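Side-chain contact in VP35 (Myotis lucifugus, PDB 6DKU), which is a bat-genome homolog of the filoviral polymerase cofactor VP35, here its interferon inhibitory domain, and probably antagonises innate immune signalling as its viral relatives do: residues I34-R39 with E79-Q84. The protein carries 1 engineered substitution. Residues are numbered along the deposited sequence; the frame is centred on the assembly and turned at random.
Sequences IAMVSR and EAPTTQ
The interface between the helical part and the beta-sheet part of the VP35 interferon inhibitory domain is bridged here by Met36 and Val37, at the C-terminal end of helix 26-37, which meet Pro81 and Glu79 on the chain leading into strand 82-84. Met36 reaches out to the proline ring: CG stands anti to the carbonyl carbon (chi1 -75°), and the chain then bends at chi3, bringing the terminal methyl CE to 3.5 Å from Pro81 CB. CG of the same ring lies farther off, 4.1 Å from Met36 CE, and the two side chains cross at about a right angle. Two residues before Pro81, the backbone O of Glu79 lies 3.4 Å from Val37 CG2. No hydrogen bond links the two segments, and the contact rests on van der Waals packing at the surface. Just beyond the helix, Ser38 OG donates to Ala35 O over 2.7 Å, tilted 36° out of the carbonyl plane. Val37 also touches Cys78 and Leu109, while Val37 O is hydrogen-bonded to Tyr74 OH. Backbone hydrogen bonds of Pro81 and Thr83 with Ile116 join the other segment to strand 113-119. Packing of a helix end on the lead-in to an outer strand is consistent with the two-part, helical and beta-sheet, architecture of filoviral VP35 interferon inhibitory domains.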
ATOM      1  N   ILE A  34      -0.520   2.825   1.817  1.00 65.29           N
ATOM      2  CA  ILE A  34      -0.394   3.210   3.217  1.00 56.69           C
ATOM      3  C   ILE A  34      -0.312   4.724   3.342  1.00 53.72           C
ATOM      4  O   ILE A  34      -0.984   5.328   4.188  1.00 52.93           O
ATOM      5  CB  ILE A  34       0.827   2.515   3.849  1.00 49.57           C
ATOM      6  CG1 ILE A  34       0.606   1.002   3.900  1.00 46.65           C
ATOM      7  CG2 ILE A  34       1.079   3.042   5.250  1.00 44.96           C
ATOM      8  CD1 ILE A  34       1.785   0.237   4.444  1.00 52.03           C
ATOM      9  N   ALA A  35       0.493   5.368   2.488  1.00 50.06           N
ATOM     10  CA  ALA A  35       0.601   6.823   2.562  1.00 46.08           C
ATOM     11  C   ALA A  35      -0.709   7.496   2.183  1.00 54.62           C
ATOM     12  O   ALA A  35      -1.122   8.466   2.827  1.00 65.62           O
ATOM     13  CB  ALA A  35       1.729   7.323   1.666  1.00 46.17           C
ATOM     14  N   MET A  36      -1.373   6.998   1.139  1.00 57.32           N
ATOM     15  CA  MET A  36      -2.610   7.619   0.679  1.00 62.19           C
ATOM     16  C   MET A  36      -3.701   7.536   1.736  1.00 67.68           C
ATOM     17  O   MET A  36      -4.526   8.450   1.861  1.00 59.97           O
ATOM     18  CB  MET A  36      -3.093   6.946  -0.607  1.00 64.14           C
ATOM     19  CG  MET A  36      -2.324   7.300  -1.864  1.00 66.42           C
ATOM     20  SD  MET A  36      -2.585   6.048  -3.138  1.00 75.40           S
ATOM     21  CE  MET A  36      -4.324   6.245  -3.492  1.00 79.76           C
ATOM     22  N   VAL A  37      -3.727   6.441   2.505  1.00 67.77           N
ATOM     23  CA  VAL A  37      -4.887   6.139   3.347  1.00 62.87           C
ATOM     24  C   VAL A  37      -4.780   6.747   4.748  1.00 56.14           C
ATOM     25  O   VAL A  37      -5.784   6.781   5.482  1.00 57.83           O
ATOM     26  CB  VAL A  37      -5.079   4.608   3.402  1.00 50.29           C
ATOM     27  CG1 VAL A  37      -4.204   3.988   4.480  1.00 52.23           C
ATOM     28  CG2 VAL A  37      -6.549   4.240   3.547  1.00 66.29           C
ATOM     29  N   SER A  38      -3.606   7.248   5.130  1.00 56.43           N
ATOM     30  CA  SER A  38      -3.414   7.923   6.407  1.00 66.87           C
ATOM     31  C   SER A  38      -4.164   9.255   6.455  1.00 62.50           C
ATOM     32  O   SER A  38      -4.388   9.910   5.434  1.00 76.97           O
ATOM     33  CB  SER A  38      -1.922   8.162   6.657  1.00 70.39           C
ATOM     34  OG  SER A  38      -1.277   8.673   5.505  1.00 82.78           O
ATOM     35  N   ARG A  39      -4.530   9.667   7.669  1.00 53.26           N
ATOM     36  CA  ARG A  39      -5.363  10.845   7.869  1.00 61.09           C
ATOM     37  C   ARG A  39      -4.562  12.107   8.170  1.00 66.67           C
ATOM     38  O   ARG A  39      -5.080  13.214   7.964  1.00 66.88           O
ATOM     39  CB  ARG A  39      -6.373  10.585   9.004  1.00 71.57           C
ATOM     40  CG  ARG A  39      -6.764   9.110   9.142  1.00 70.15           C
ATOM     41  CD  ARG A  39      -7.867   8.833  10.172  1.00 78.52           C
ATOM     42  NE  ARG A  39      -7.461   8.988  11.572  1.00 81.29           N
ATOM     43  CZ  ARG A  39      -6.677   8.143  12.242  1.00 74.78           C
ATOM     44  NH1 ARG A  39      -6.179   7.074  11.651  1.00 68.39           N
ATOM     45  NH2 ARG A  39      -6.372   8.379  13.507  1.00 83.29           N
ATOM     46  N   GLU A  79      -9.909   0.648   4.524  1.00 66.25           N
ATOM     47  CA  GLU A  79     -10.306   0.371   3.154  1.00 53.31           C
ATOM     48  C   GLU A  79      -9.137   0.616   2.215  1.00 68.30           C
ATOM     49  O   GLU A  79      -8.449   1.637   2.317  1.00 77.76           O
ATOM     50  CB  GLU A  79     -11.480   1.261   2.762  1.00 59.70           C
ATOM     51  CG  GLU A  79     -12.846   0.689   3.082  1.00 73.10           C
ATOM     52  CD  GLU A  79     -13.163  -0.555   2.278  1.00 87.60           C
ATOM     53  OE1 GLU A  79     -14.036  -1.322   2.723  1.00 92.92           O
ATOM     54  OE2 GLU A  79     -12.542  -0.772   1.209  1.00 92.52           O
ATOM     55  N   ALA A  80      -8.907  -0.324   1.308  1.00 62.40           N
ATOM     56  CA  ALA A  80      -7.882  -0.133   0.298  1.00 53.44           C
ATOM     57  C   ALA A  80      -8.207   1.101  -0.535  1.00 48.58           C
ATOM     58  O   ALA A  80      -9.376   1.341  -0.857  1.00 72.73           O
ATOM     59  CB  ALA A  80      -7.781  -1.362  -0.606  1.00 62.19           C
ATOM     60  N   PRO A  81      -7.211   1.900  -0.901  1.00 53.34           N
ATOM     61  CA  PRO A  81      -7.487   3.106  -1.687  1.00 54.42           C
ATOM     62  C   PRO A  81      -7.879   2.778  -3.122  1.00 65.96           C
ATOM     63  O   PRO A  81      -7.502   1.747  -3.681  1.00 62.21           O
ATOM     64  CB  PRO A  81      -6.160   3.865  -1.643  1.00 55.29           C
ATOM     65  CG  PRO A  81      -5.132   2.802  -1.493  1.00 52.23           C
ATOM     66  CD  PRO A  81      -5.772   1.743  -0.621  1.00 57.05           C
ATOM     67  N   THR A  82      -8.640   3.685  -3.722  1.00 71.98           N
ATOM     68  CA  THR A  82      -9.067   3.554  -5.105  1.00 73.50           C
ATOM     69  C   THR A  82      -8.201   4.426  -6.000  1.00 67.56           C
ATOM     70  O   THR A  82      -7.912   5.577  -5.670  1.00 78.15           O
ATOM     71  CB  THR A  82     -10.536   3.948  -5.241  1.00 75.85           C
ATOM     72  OG1 THR A  82     -11.249   3.428  -4.113  1.00 88.80           O
ATOM     73  CG2 THR A  82     -11.145   3.436  -6.544  1.00 73.26           C
ATOM     74  N   THR A  83      -7.761   3.853  -7.116  1.00 67.74           N
ATOM     75  CA  THR A  83      -7.094   4.566  -8.196  1.00 70.16           C
ATOM     76  C   THR A  83      -7.978   4.494  -9.435  1.00 79.34           C
ATOM     77  O   THR A  83      -8.599   3.458  -9.706  1.00 79.63           O
ATOM     78  CB  THR A  83      -5.723   3.960  -8.530  1.00 65.30           C
ATOM     79  OG1 THR A  83      -4.955   3.762  -7.336  1.00 74.37           O
ATOM     80  CG2 THR A  83      -4.963   4.883  -9.470  1.00 66.53           C
ATOM     81  N   GLN A  84      -8.032   5.581 -10.190  1.00 76.27           N
ATOM     82  CA  GLN A  84      -8.827   5.630 -11.407  1.00 85.27           C
ATOM     83  C   GLN A  84      -7.898   5.580 -12.610  1.00 86.14           C
ATOM     84  O   GLN A  84      -6.860   6.249 -12.622  1.00 76.58           O
ATOM     85  CB  GLN A  84      -9.701   6.887 -11.437  1.00 87.93           C
ATOM     86  CG  GLN A  84     -10.909   6.782 -10.518  1.00 91.70           C
ATOM     87  CD  GLN A  84     -12.090   7.608 -10.984  1.00106.58           C
ATOM     88  OE1 GLN A  84     -11.960   8.460 -11.862  1.00113.67           O
ATOM     89  NE2 GLN A  84     -13.258   7.348 -10.405  1.00107.71           N
TER